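Local coordinates for protein aldehyde dehydrogenase (Burkholderia cenocepacia, PDB 4O6R) that probably oxidises aldehydes to carboxylic acids with NAD+ or NADP+ as coenzyme, and binds AMP in its nucleotide site, at residues Arg74-Arg78 with Phe117-Gly122; Ala82-Asn86 with Arg191-Leu195; Ala277-Phe282 with Phe309-Ala313; Arg373-Ala379 with Pro394-Arg400. One frame throughout, in Å; residues are numbered along the deposited sequence.

The four contacts fall into two pairs. Contacts 1 and 2 share helix 69-85, have centres about 13 Å apart and touch each other: Arg118 of the first pairs with Glu84 of the second, and Phe117 packs on Ile83. Their segments alternate along the chain, and helices 69-85, 102-123 and 187-199 pack together, on the side of the molecule that holds the AMP site. Contacts 3 and 4 come later and in series, with centres about 10 Å apart; the helices of contact 3 lie against the two strands of contact 4. Between the pairs the centres are 33 to 40 Å apart, consistent with the separate coenzyme-binding and catalytic domains of aldehyde dehydrogenases.

Contact 1: residues Arg74-Arg78 with Phe117-Gly122; sequences RLLLR and FRYFGG
Leu76 and Phe117 carry their side chains across each other at about a right angle, with Leu76 CD2 meeting the ring at Phe117 CD1, 3.7 Å away. The other methyl, CD1, turns to the backbone of the partner helix, 3.9 Å from Phe120 O. At the base of the Leu76 side chain the packing is tight: CB sits 3.4 Å from Gly121 CA. With no side chain at Gly121, the axes of the two short segments come within 7.3 Å and run nearly antiparallel at 161°, a close helix-helix packing at a glycine that joins helices 69-85 and 102-123. Leu77 reaches the same helix one step round. Its CG stands anti to the carbonyl carbon (chi1 -67°), which carries CD2 over the backbone to 3.6 Å from Arg118 O and alongside the Arg118 CG methylene. A water links the two helices beside Leu77, giving a hydrogen bond to Leu77 O and taking one from Arg118 NE in the guanidinium plane. Farther out, Arg118 NH2 makes salt bridges with Asp81 and Glu84, and Leu77 and Arg118 also pack on Arg118 and Leu77 of the second subunit. Helix 159-172 backs the buried side through Ala172 on Leu76 and Thr163 on Phe117, and helix 187-199 adds Met196 against the Phe117 ring.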
loop_
_atom_site.group_PDB
_atom_site.type_symbol
_atom_site.label_atom_id
_atom_site.label_comp_id
_atom_site.label_asym_id
_atom_site.label_seq_id
_atom_site.Cartn_x
_atom_site.Cartn_y
_atom_site.Cartn_z
ATOM N N ARG A 74 14.618 16.773 -3.410
ATOM C CA ARG A 74 15.090 17.824 -4.339
ATOM C C ARG A 74 16.611 17.717 -4.592
ATOM O O ARG A 74 17.097 17.899 -5.734
ATOM C CB ARG A 74 14.693 19.209 -3.798
ATOM C CG ARG A 74 15.124 20.389 -4.657
ATOM C CD ARG A 74 14.348 20.406 -5.971
ATOM N NE ARG A 74 14.377 21.706 -6.662
ATOM C CZ ARG A 74 13.774 22.815 -6.214
ATOM N NH1 ARG A 74 13.099 22.816 -5.054
ATOM N NH2 ARG A 74 13.854 23.929 -6.909
ATOM N N LEU A 75 17.357 17.377 -3.547
ATOM C CA LEU A 75 18.793 17.228 -3.680
ATOM C C LEU A 75 19.156 16.056 -4.604
ATOM O O LEU A 75 20.049 16.182 -5.446
ATOM C CB LEU A 75 19.464 17.090 -2.323
ATOM C CG LEU A 75 19.576 18.355 -1.487
ATOM C CD1 LEU A 75 19.830 17.947 -0.034
ATOM C CD2 LEU A 75 20.701 19.231 -2.031
ATOM N N LEU A 76 18.471 14.934 -4.446
ATOM C CA LEU A 76 18.663 13.797 -5.319
ATOM C C LEU A 76 18.261 14.140 -6.767
ATOM O O LEU A 76 18.917 13.701 -7.721
ATOM C CB LEU A 76 17.886 12.572 -4.788
ATOM C CG LEU A 76 18.386 12.004 -3.443
ATOM C CD1 LEU A 76 17.334 11.123 -2.774
ATOM C CD2 LEU A 76 19.651 11.207 -3.659
ATOM N N LEU A 77 17.170 14.889 -6.936
ATOM C CA LEU A 77 16.757 15.328 -8.260
ATOM C C LEU A 77 17.844 16.183 -8.918
ATOM O O LEU A 77 18.160 15.996 -10.108
ATOM C CB LEU A 77 15.439 16.104 -8.217
ATOM C CG LEU A 77 14.202 15.296 -7.817
ATOM C CD1 LEU A 77 12.980 16.215 -7.783
ATOM C CD2 LEU A 77 13.948 14.154 -8.787
ATOM N N ARG A 78 18.369 17.151 -8.177
ATOM C CA ARG A 78 19.469 17.959 -8.682
ATOM C C ARG A 78 20.696 17.126 -9.023
ATOM O O ARG A 78 21.385 17.439 -9.991
ATOM C CB ARG A 78 19.921 19.012 -7.663
ATOM C CG ARG A 78 19.070 20.254 -7.595
ATOM C CD ARG A 78 19.616 21.157 -6.487
ATOM N NE ARG A 78 18.601 22.064 -6.034
ATOM C CZ ARG A 78 18.179 23.120 -6.709
ATOM N NH1 ARG A 78 18.691 23.416 -7.894
ATOM N NH2 ARG A 78 17.224 23.889 -6.190
ATOM N N PHE A 117 19.022 7.802 -9.245
ATOM C CA PHE A 117 18.970 8.927 -8.335
ATOM C C PHE A 117 17.667 9.714 -8.576
ATOM O O PHE A 117 17.060 10.160 -7.619
ATOM C CB PHE A 117 20.185 9.839 -8.478
ATOM C CG PHE A 117 21.401 9.365 -7.707
ATOM C CD1 PHE A 117 21.364 9.224 -6.328
ATOM C CD2 PHE A 117 22.596 9.105 -8.366
ATOM C CE1 PHE A 117 22.492 8.817 -5.631
ATOM C CE2 PHE A 117 23.726 8.700 -7.658
ATOM C CZ PHE A 117 23.666 8.563 -6.284
ATOM N N ARG A 118 17.249 9.877 -9.833
ATOM C CA ARG A 118 16.037 10.645 -10.102
ATOM C C ARG A 118 14.818 9.928 -9.517
ATOM O O ARG A 118 14.003 10.563 -8.867
ATOM C CB ARG A 118 15.849 10.931 -11.579
ATOM C CG ARG A 118 14.573 11.691 -11.882
ATOM C CD ARG A 118 14.549 12.179 -13.315
ATOM N NE ARG A 118 15.648 13.104 -13.589
ATOM C CZ ARG A 118 16.663 12.877 -14.421
ATOM N NH1 ARG A 118 16.759 11.740 -15.095
ATOM N NH2 ARG A 118 17.586 13.837 -14.603
ATOM N N TYR A 119 14.735 8.606 -9.710
ATOM C CA TYR A 119 13.636 7.819 -9.122
ATOM C C TYR A 119 13.551 8.078 -7.613
ATOM O O TYR A 119 12.491 8.393 -7.090
ATOM C CB TYR A 119 13.816 6.328 -9.404
ATOM C CG TYR A 119 12.729 5.467 -8.824
ATOM C CD1 TYR A 119 11.585 5.183 -9.552
ATOM C CD2 TYR A 119 12.842 4.932 -7.547
ATOM C CE1 TYR A 119 10.589 4.371 -9.054
ATOM C CE2 TYR A 119 11.840 4.094 -7.034
ATOM C CZ TYR A 119 10.710 3.835 -7.787
ATOM O OH TYR A 119 9.696 3.019 -7.293
ATOM N N PHE A 120 14.680 7.921 -6.922
ATOM C CA PHE A 120 14.715 8.106 -5.483
ATOM C C PHE A 120 14.503 9.525 -5.006
ATOM O O PHE A 120 13.920 9.731 -3.945
ATOM C CB PHE A 120 15.926 7.407 -4.830
ATOM C CG PHE A 120 15.722 5.948 -4.770
ATOM C CD1 PHE A 120 14.828 5.436 -3.878
ATOM C CD2 PHE A 120 16.224 5.120 -5.761
ATOM C CE1 PHE A 120 14.503 4.111 -3.882
ATOM C CE2 PHE A 120 15.932 3.771 -5.744
ATOM C CZ PHE A 120 15.070 3.263 -4.800
ATOM N N GLY A 121 14.917 10.506 -5.799
ATOM C CA GLY A 121 14.592 11.878 -5.489
ATOM C C GLY A 121 13.090 12.099 -5.484
ATOM O O GLY A 121 12.580 12.809 -4.637
ATOM N N GLY A 122 12.384 11.440 -6.400
ATOM C CA GLY A 122 10.921 11.521 -6.437
ATOM C C GLY A 122 10.282 10.628 -5.377
ATOM O O GLY A 122 9.197 10.908 -4.922
HETATM O O HOH W 1 16.056 15.258 -11.832
#

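Contact 2: residues Ala82-Asn86 with Arg191-Leu195; sequences AIEAN and RIVEL
The Asn86 amide and the Arg191 guanidinium meet with their planes 85° apart, nearly perpendicular. Asn86 OD1 lies at the guanidinium edge, near its plane, and takes a weak, bent hydrogen bond from Arg191 NH2 at 3.2 Å. One guanidinium face carries Leu195 CD2, offset toward the rim, while Glu194 CG lies in plane at the edge. The same Leu195 methyl is 3.7 Å from Asn86 ND2, so it fills the angle between the two polar groups. A bend at chi2 (55°) lays the Arg191 guanidinium over that methyl and beside Glu194, whose OE1 NH1 meets at 2.8 Å from above the carboxylate plane. Asn86 ND2 gives a straighter bond to Ala82 O (2.8 Å), which lies in the amide plane and fixes which way the amide is turned. Ile83 CD1 touches Ile192 CD1 at 3.8 Å, and Ile192 also rests on helix 159-172. The contact thus joins the C-terminal end of helix 69-85 to helix 187-199. Leu195 and Ile83 lead its apolar part, with Asn86 and Arg191 burying a substantial share alongside. Chemically, the one polar cross-link is weak, and both its groups have stronger partners on their own sides: Asn86 in Ala82 O, Arg191 in Glu194 and Glu198.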
loop_
_atom_site.group_PDB
_atom_site.type_symbol
_atom_site.label_atom_id
_atom_site.label_comp_id
_atom_site.label_asym_id
_atom_site.label_seq_id
_atom_site.Cartn_x
_atom_site.Cartn_y
_atom_site.Cartn_z
ATOM N N ALA A 82 22.742 16.866 -12.552
ATOM C CA ALA A 82 24.193 17.168 -12.623
ATOM C C ALA A 82 24.979 16.008 -13.272
ATOM O O ALA A 82 25.926 16.206 -14.049
ATOM C CB ALA A 82 24.730 17.460 -11.234
ATOM N N ILE A 83 24.588 14.789 -12.939
ATOM C CA ILE A 83 25.185 13.613 -13.567
ATOM C C ILE A 83 24.981 13.671 -15.073
ATOM O O ILE A 83 25.953 13.560 -15.855
ATOM C CB ILE A 83 24.607 12.311 -12.976
ATOM C CG1 ILE A 83 25.097 12.144 -11.535
ATOM C CG2 ILE A 83 24.973 11.098 -13.833
ATOM C CD1 ILE A 83 24.292 11.121 -10.718
ATOM N N GLU A 84 23.743 13.905 -15.492
ATOM C CA GLU A 84 23.457 14.018 -16.917
ATOM C C GLU A 84 24.235 15.151 -17.582
ATOM O O GLU A 84 24.745 14.970 -18.690
ATOM C CB GLU A 84 21.961 14.140 -17.179
ATOM C CG GLU A 84 21.272 12.799 -16.939
ATOM C CD GLU A 84 19.741 12.842 -16.951
ATOM O OE1 GLU A 84 19.150 13.943 -16.976
ATOM O OE2 GLU A 84 19.132 11.753 -16.874
ATOM N N ALA A 85 24.343 16.298 -16.913
ATOM C CA ALA A 85 25.152 17.426 -17.426
ATOM C C ALA A 85 26.628 17.076 -17.568
ATOM O O ALA A 85 27.350 17.734 -18.310
ATOM C CB ALA A 85 24.994 18.653 -16.543
ATOM N N ASN A 86 27.080 16.072 -16.837
ATOM C CA ASN A 86 28.461 15.616 -16.863
ATOM C C ASN A 86 28.630 14.248 -17.506
ATOM O O ASN A 86 29.610 13.556 -17.228
ATOM C CB ASN A 86 29.006 15.586 -15.432
ATOM C CG ASN A 86 29.278 16.974 -14.892
ATOM O OD1 ASN A 86 30.303 17.571 -15.223
ATOM N ND2 ASN A 86 28.352 17.523 -14.118
ATOM N N ARG A 191 33.967 11.351 -7.888
ATOM C CA ARG A 191 33.325 12.406 -8.676
ATOM C C ARG A 191 31.850 12.589 -8.310
ATOM O O ARG A 191 31.368 13.714 -8.230
ATOM C CB ARG A 191 33.473 12.136 -10.182
ATOM C CG ARG A 191 32.889 13.197 -11.118
ATOM C CD ARG A 191 33.434 14.597 -10.857
ATOM N NE ARG A 191 32.855 15.581 -11.792
ATOM C CZ ARG A 191 32.505 16.829 -11.498
ATOM N NH1 ARG A 191 32.683 17.331 -10.271
ATOM N NH2 ARG A 191 31.977 17.598 -12.451
ATOM N N ILE A 192 31.138 11.481 -8.070
ATOM C CA ILE A 192 29.753 11.560 -7.631
ATOM C C ILE A 192 29.640 12.372 -6.338
ATOM O O ILE A 192 28.782 13.243 -6.237
ATOM C CB ILE A 192 29.140 10.157 -7.451
ATOM C CG1 ILE A 192 28.897 9.523 -8.808
ATOM C CG2 ILE A 192 27.841 10.179 -6.638
ATOM C CD1 ILE A 192 27.875 10.269 -9.665
ATOM N N VAL A 193 30.472 12.092 -5.341
ATOM C CA VAL A 193 30.308 12.795 -4.073
ATOM C C VAL A 193 30.690 14.248 -4.214
ATOM O O VAL A 193 30.144 15.099 -3.497
ATOM C CB VAL A 193 31.004 12.096 -2.885
ATOM C CG1 VAL A 193 32.506 12.295 -2.940
ATOM C CG2 VAL A 193 30.447 12.612 -1.571
ATOM N N GLU A 194 31.624 14.543 -5.116
ATOM C CA GLU A 194 31.942 15.930 -5.463
ATOM C C GLU A 194 30.708 16.639 -6.033
ATOM O O GLU A 194 30.407 17.777 -5.645
ATOM C CB GLU A 194 33.109 16.000 -6.467
ATOM C CG GLU A 194 33.636 17.412 -6.634
ATOM C CD GLU A 194 34.788 17.496 -7.580
ATOM O OE1 GLU A 194 34.851 16.707 -8.556
ATOM O OE2 GLU A 194 35.632 18.374 -7.333
ATOM N N LEU A 195 29.986 15.971 -6.939
ATOM C CA LEU A 195 28.745 16.548 -7.473
ATOM C C LEU A 195 27.712 16.725 -6.377
ATOM O O LEU A 195 27.024 17.736 -6.352
ATOM C CB LEU A 195 28.139 15.710 -8.613
ATOM C CG LEU A 195 28.980 15.643 -9.884
ATOM C CD1 LEU A 195 28.437 14.648 -10.900
ATOM C CD2 LEU A 195 29.077 17.014 -10.506
#

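Contact 3: residues Ala277-Phe282 with Phe309-Ala313; sequences AAWAIF and FVALA
Aromatic packing comes first: the rings of Phe282 and Phe309 approach from opposite directions. Their planes are near parallel, 18° apart, but slid so far past each other, with centroids 6.0 Å apart, that they hardly overlap. The touch is therefore between rims, Phe282 CE2 to Phe309 CZ at 3.9 Å. Ile281 CG2 covers one face of the Phe282 ring over its centre.

Methyl-to-ring contacts follow. With chi1 at -179° the Phe309 ring swings away from its own backbone nitrogen and across to helix 270-282, where CE1 lies 3.7 Å from Ala277 CB. Ile281 CG2 stands at the edge of this ring, and Ala313 CB packs on Phe282 CE2 at 3.7 Å. The backbone takes part too, Ala278 N lying near the Phe309 plane, 3.6 Å from CE1. One pair is aliphatic on both sides, Ala278 CB with Leu312 CD2 at 3.8 Å. The two rings thus span the wide gap between short-segment axes 10.9 Å apart and inclined at 51°, landing on the methyls of Ala277, Ala278 and Ala313.

Phe494 of the third subunit covers Ala278 and Phe282. Within the chain, Phe309 rests on Ile376 and Val396, from neighbouring strands of the seven-stranded sheet. Helices laid on a largely parallel sheet, with side chains meeting between them and resting on the strands, are characteristic of an alpha/beta domain, here probably the catalytic domain of the aldehyde dehydrogenase fold.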
loop_
_atom_site.group_PDB
_atom_site.type_symbol
_atom_site.label_atom_id
_atom_site.label_comp_id
_atom_site.label_asym_id
_atom_site.label_seq_id
_atom_site.Cartn_x
_atom_site.Cartn_y
_atom_site.Cartn_z
ATOM N N ALA A 277 20.925 -13.682 -25.464
ATOM C CA ALA A 277 21.998 -14.475 -24.822
ATOM C C ALA A 277 23.334 -13.760 -24.862
ATOM O O ALA A 277 24.076 -13.758 -23.858
ATOM C CB ALA A 277 22.127 -15.837 -25.487
ATOM N N ALA A 278 23.631 -13.128 -25.993
ATOM C CA ALA A 278 24.898 -12.410 -26.135
ATOM C C ALA A 278 24.965 -11.200 -25.199
ATOM O O ALA A 278 25.959 -11.016 -24.481
ATOM C CB ALA A 278 25.134 -12.026 -27.580
ATOM N N TRP A 279 23.900 -10.402 -25.177
ATOM C CA TRP A 279 23.757 -9.342 -24.202
ATOM C C TRP A 279 23.917 -9.871 -22.776
ATOM O O TRP A 279 24.623 -9.280 -21.959
ATOM C CB TRP A 279 22.390 -8.656 -24.389
ATOM C CG TRP A 279 21.823 -7.983 -23.202
ATOM C CD1 TRP A 279 20.799 -8.435 -22.406
ATOM C CD2 TRP A 279 22.207 -6.711 -22.673
ATOM N NE1 TRP A 279 20.541 -7.527 -21.421
ATOM C CE2 TRP A 279 21.400 -6.469 -21.547
ATOM C CE3 TRP A 279 23.173 -5.758 -23.039
ATOM C CZ2 TRP A 279 21.520 -5.312 -20.771
ATOM C CZ3 TRP A 279 23.298 -4.603 -22.275
ATOM C CH2 TRP A 279 22.481 -4.385 -21.154
ATOM N N ALA A 280 23.239 -10.979 -22.470
ATOM C CA ALA A 280 23.134 -11.429 -21.104
ATOM C C ALA A 280 24.469 -11.825 -20.503
ATOM O O ALA A 280 24.658 -11.671 -19.278
ATOM C CB ALA A 280 22.153 -12.595 -21.003
ATOM N N ILE A 281 25.379 -12.354 -21.321
ATOM C CA ILE A 281 26.674 -12.794 -20.796
ATOM C C ILE A 281 27.840 -11.914 -21.222
ATOM O O ILE A 281 28.781 -11.779 -20.449
ATOM C CB ILE A 281 26.963 -14.266 -21.103
ATOM C CG1 ILE A 281 28.207 -14.804 -20.351
ATOM C CG2 ILE A 281 27.142 -14.486 -22.600
ATOM C CD1 ILE A 281 28.158 -14.662 -18.834
ATOM N N PHE A 282 27.795 -11.295 -22.399
ATOM C CA PHE A 282 28.964 -10.532 -22.867
ATOM C C PHE A 282 28.958 -9.066 -22.506
ATOM O O PHE A 282 30.041 -8.473 -22.408
ATOM C CB PHE A 282 29.231 -10.786 -24.360
ATOM C CG PHE A 282 29.433 -12.250 -24.666
ATOM C CD1 PHE A 282 30.312 -13.018 -23.895
ATOM C CD2 PHE A 282 28.731 -12.878 -25.664
ATOM C CE1 PHE A 282 30.478 -14.364 -24.128
ATOM C CE2 PHE A 282 28.903 -14.222 -25.902
ATOM C CZ PHE A 282 29.769 -14.973 -25.139
ATOM N N PHE A 309 24.985 -18.264 -32.472
ATOM C CA PHE A 309 25.490 -17.631 -31.251
ATOM C C PHE A 309 27.017 -17.609 -31.180
ATOM O O PHE A 309 27.612 -16.575 -30.819
ATOM C CB PHE A 309 24.911 -18.362 -30.041
ATOM C CG PHE A 309 25.327 -17.803 -28.709
ATOM C CD1 PHE A 309 25.046 -16.507 -28.364
ATOM C CD2 PHE A 309 25.949 -18.604 -27.797
ATOM C CE1 PHE A 309 25.424 -15.991 -27.131
ATOM C CE2 PHE A 309 26.311 -18.119 -26.545
ATOM C CZ PHE A 309 26.067 -16.816 -26.218
ATOM N N VAL A 310 27.643 -18.735 -31.543
ATOM C CA VAL A 310 29.104 -18.816 -31.605
ATOM C C VAL A 310 29.637 -17.833 -32.660
ATOM O O VAL A 310 30.577 -17.095 -32.410
ATOM C CB VAL A 310 29.587 -20.258 -31.878
ATOM C CG1 VAL A 310 31.067 -20.288 -32.156
ATOM C CG2 VAL A 310 29.310 -21.151 -30.681
ATOM N N ALA A 311 28.985 -17.766 -33.813
ATOM C CA ALA A 311 29.406 -16.818 -34.851
ATOM C C ALA A 311 29.339 -15.395 -34.358
ATOM O O ALA A 311 30.298 -14.662 -34.511
ATOM C CB ALA A 311 28.605 -16.987 -36.133
ATOM N N LEU A 312 28.229 -15.019 -33.719
ATOM C CA LEU A 312 28.088 -13.657 -33.182
ATOM C C LEU A 312 29.177 -13.342 -32.144
ATOM O O LEU A 312 29.807 -12.291 -32.183
ATOM C CB LEU A 312 26.707 -13.483 -32.549
ATOM C CG LEU A 312 26.414 -12.155 -31.864
ATOM C CD1 LEU A 312 26.647 -11.015 -32.834
ATOM C CD2 LEU A 312 24.992 -12.188 -31.354
ATOM N N ALA A 313 29.378 -14.267 -31.226
ATOM C CA ALA A 313 30.354 -14.105 -30.144
ATOM C C ALA A 313 31.770 -13.920 -30.689
ATOM O O ALA A 313 32.512 -13.042 -30.211
ATOM C CB ALA A 313 30.309 -15.290 -29.203
#

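Contact 4: residues Arg373-Ala379 with Pro394-Arg400; sequences RPTIVEA and PFVTVLR
Glu378 and Arg400 reach each other through their torsions: Glu378 sets CG anti to its backbone nitrogen (chi1 -172°) and bends at chi2, while Arg400 runs extended from CG to NE. The side chains cross at about a right angle, yet their flat ends are nearly coplanar. Arg400 NE gives a short bond of 2.6 Å to the syn lone pair of Glu378 OE2, and NH2 adds weak bonds to both carboxylate oxygens, making a forked salt bridge. Glu299 and Asp303 also pair with Arg400, so three acids share this guanidinium.

The backbones form a parallel ladder. Thr375, Val377 and Ala379 donate their N-H groups to the carbonyls of Pro394, Val396 and Val398, while Val396 and Val398 donate back to Thr375 O and Val377 O, the alternation of parallel pairing; Val377 N to Val396 O, at 2.9 Å, is representative. On the face bearing Ile376, that side chain lies alongside Val396, pointing the same way, with their CG1 atoms 3.7 Å apart; Ile376 CG2 also meets Val398 CG2. On the other face the Phe395 ring takes Val377 CG2 at its CZ, 3.8 Å away, and Thr375 CG2 at CD2. Farther along, Ala379 CB touches Thr397 CG2 at 3.6 Å.

Together with helix 385-388 the two strands make a beta-alpha-beta unit. Strand 353-356 pairs antiparallel with 375-378, and strand 294-298 lies beyond 395-401; helices 302-315 and 270-282 cover the face of Ile376 and Val396.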
loop_
_atom_site.group_PDB
_atom_site.type_symbol
_atom_site.label_atom_id
_atom_site.label_comp_id
_atom_site.label_asym_id
_atom_site.label_seq_id
_atom_site.Cartn_x
_atom_site.Cartn_y
_atom_site.Cartn_z
ATOM N N ARG A 373 38.878 -13.282 -24.789
ATOM C CA ARG A 373 37.839 -13.359 -25.802
ATOM C C ARG A 373 36.550 -13.949 -25.230
ATOM O O ARG A 373 36.592 -14.696 -24.268
ATOM C CB ARG A 373 38.292 -14.216 -26.980
ATOM C CG ARG A 373 39.466 -13.611 -27.742
ATOM C CD ARG A 373 39.914 -14.510 -28.880
ATOM N NE ARG A 373 40.019 -15.891 -28.428
ATOM C CZ ARG A 373 41.147 -16.577 -28.295
ATOM N NH1 ARG A 373 41.064 -17.821 -27.838
ATOM N NH2 ARG A 373 42.350 -16.056 -28.640
ATOM N N PRO A 374 35.408 -13.589 -25.819
ATOM C CA PRO A 374 34.139 -14.210 -25.431
ATOM C C PRO A 374 34.271 -15.713 -25.541
ATOM O O PRO A 374 34.743 -16.218 -26.564
ATOM C CB PRO A 374 33.140 -13.668 -26.457
ATOM C CG PRO A 374 33.728 -12.379 -26.917
ATOM C CD PRO A 374 35.230 -12.550 -26.851
ATOM N N THR A 375 33.912 -16.407 -24.475
ATOM C CA THR A 375 34.183 -17.827 -24.332
ATOM C C THR A 375 32.855 -18.583 -24.115
ATOM O O THR A 375 32.030 -18.177 -23.296
ATOM C CB THR A 375 35.154 -18.050 -23.176
ATOM O OG1 THR A 375 36.388 -17.365 -23.443
ATOM C CG2 THR A 375 35.450 -19.493 -22.987
ATOM N N ILE A 376 32.658 -19.628 -24.911
ATOM C CA ILE A 376 31.482 -20.481 -24.878
ATOM C C ILE A 376 31.931 -21.928 -24.705
ATOM O O ILE A 376 32.685 -22.440 -25.535
ATOM C CB ILE A 376 30.677 -20.341 -26.197
ATOM C CG1 ILE A 376 30.187 -18.916 -26.380
ATOM C CG2 ILE A 376 29.471 -21.291 -26.229
ATOM C CD1 ILE A 376 29.611 -18.677 -27.764
ATOM N N VAL A 377 31.451 -22.585 -23.647
ATOM C CA VAL A 377 31.844 -23.946 -23.332
ATOM C C VAL A 377 30.608 -24.799 -23.190
ATOM O O VAL A 377 29.735 -24.479 -22.385
ATOM C CB VAL A 377 32.601 -24.040 -21.989
ATOM C CG1 VAL A 377 32.877 -25.480 -21.634
ATOM C CG2 VAL A 377 33.886 -23.256 -22.050
ATOM N N GLU A 378 30.540 -25.888 -23.946
ATOM C CA GLU A 378 29.481 -26.841 -23.747
ATOM C C GLU A 378 29.911 -27.843 -22.685
ATOM O O GLU A 378 30.914 -28.537 -22.872
ATOM C CB GLU A 378 29.086 -27.507 -25.052
ATOM C CG GLU A 378 27.852 -28.372 -24.886
ATOM C CD GLU A 378 26.921 -28.400 -26.110
ATOM O OE1 GLU A 378 27.269 -27.967 -27.236
ATOM O OE2 GLU A 378 25.818 -28.896 -25.913
ATOM N N ALA A 379 29.170 -27.910 -21.573
ATOM C CA ALA A 379 29.574 -28.758 -20.434
ATOM C C ALA A 379 29.083 -30.181 -20.577
ATOM O O ALA A 379 28.020 -30.427 -21.136
ATOM C CB ALA A 379 29.072 -28.200 -19.126
ATOM N N PRO A 394 33.430 -13.134 -19.401
ATOM C CA PRO A 394 32.617 -13.237 -20.609
ATOM C C PRO A 394 32.617 -14.695 -21.030
ATOM O O PRO A 394 33.238 -15.064 -22.020
ATOM C CB PRO A 394 33.371 -12.365 -21.615
ATOM C CG PRO A 394 34.808 -12.481 -21.195
ATOM C CD PRO A 394 34.760 -12.567 -19.679
ATOM N N PHE A 395 31.946 -15.514 -20.228
ATOM C CA PHE A 395 32.149 -16.950 -20.229
ATOM C C PHE A 395 30.801 -17.597 -19.992
ATOM O O PHE A 395 30.233 -17.431 -18.949
ATOM C CB PHE A 395 33.133 -17.300 -19.090
ATOM C CG PHE A 395 33.511 -18.745 -18.992
ATOM C CD1 PHE A 395 32.566 -19.722 -18.670
ATOM C CD2 PHE A 395 34.834 -19.141 -19.137
ATOM C CE1 PHE A 395 32.936 -21.049 -18.563
ATOM C CE2 PHE A 395 35.208 -20.466 -18.999
ATOM C CZ PHE A 395 34.267 -21.433 -18.717
ATOM N N VAL A 396 30.287 -18.319 -20.973
ATOM C CA VAL A 396 28.972 -18.962 -20.818
ATOM C C VAL A 396 29.079 -20.481 -20.943
ATOM O O VAL A 396 29.821 -20.995 -21.773
ATOM C CB VAL A 396 27.921 -18.352 -21.791
ATOM C CG1 VAL A 396 28.364 -18.488 -23.245
ATOM C CG2 VAL A 396 26.525 -18.938 -21.541
ATOM N N THR A 397 28.378 -21.172 -20.056
ATOM C CA THR A 397 28.323 -22.616 -20.041
ATOM C C THR A 397 26.985 -23.104 -20.593
ATOM O O THR A 397 25.926 -22.672 -20.141
ATOM C CB THR A 397 28.539 -23.153 -18.633
ATOM O OG1 THR A 397 29.804 -22.667 -18.144
ATOM C CG2 THR A 397 28.528 -24.694 -18.643
ATOM N N VAL A 398 27.070 -23.995 -21.585
ATOM C CA VAL A 398 25.898 -24.481 -22.288
ATOM C C VAL A 398 25.534 -25.857 -21.805
ATOM O O VAL A 398 26.403 -26.753 -21.707
ATOM C CB VAL A 398 26.125 -24.556 -23.791
ATOM C CG1 VAL A 398 24.816 -24.863 -24.522
ATOM C CG2 VAL A 398 26.715 -23.264 -24.304
ATOM N N LEU A 399 24.234 -26.020 -21.562
ATOM C CA LEU A 399 23.627 -27.274 -21.164
ATOM C C LEU A 399 22.373 -27.475 -22.034
ATOM O O LEU A 399 21.779 -26.498 -22.497
ATOM C CB LEU A 399 23.217 -27.200 -19.692
ATOM C CG LEU A 399 24.340 -26.997 -18.663
ATOM C CD1 LEU A 399 23.812 -26.494 -17.345
ATOM C CD2 LEU A 399 25.114 -28.280 -18.493
ATOM N N ARG A 400 21.992 -28.726 -22.274
ATOM C CA ARG A 400 20.828 -29.037 -23.086
ATOM C C ARG A 400 19.769 -29.764 -22.254
ATOM O O ARG A 400 20.098 -30.397 -21.253
ATOM C CB ARG A 400 21.234 -29.923 -24.275
ATOM C CG ARG A 400 22.226 -29.238 -25.192
ATOM C CD ARG A 400 22.575 -30.117 -26.362
ATOM N NE ARG A 400 23.664 -29.570 -27.141
ATOM C CZ ARG A 400 23.754 -29.687 -28.456
ATOM N NH1 ARG A 400 22.801 -30.308 -29.145
ATOM N NH2 ARG A 400 24.780 -29.131 -29.079
HETATM O O HOH W 2 25.941 -29.635 -22.699
#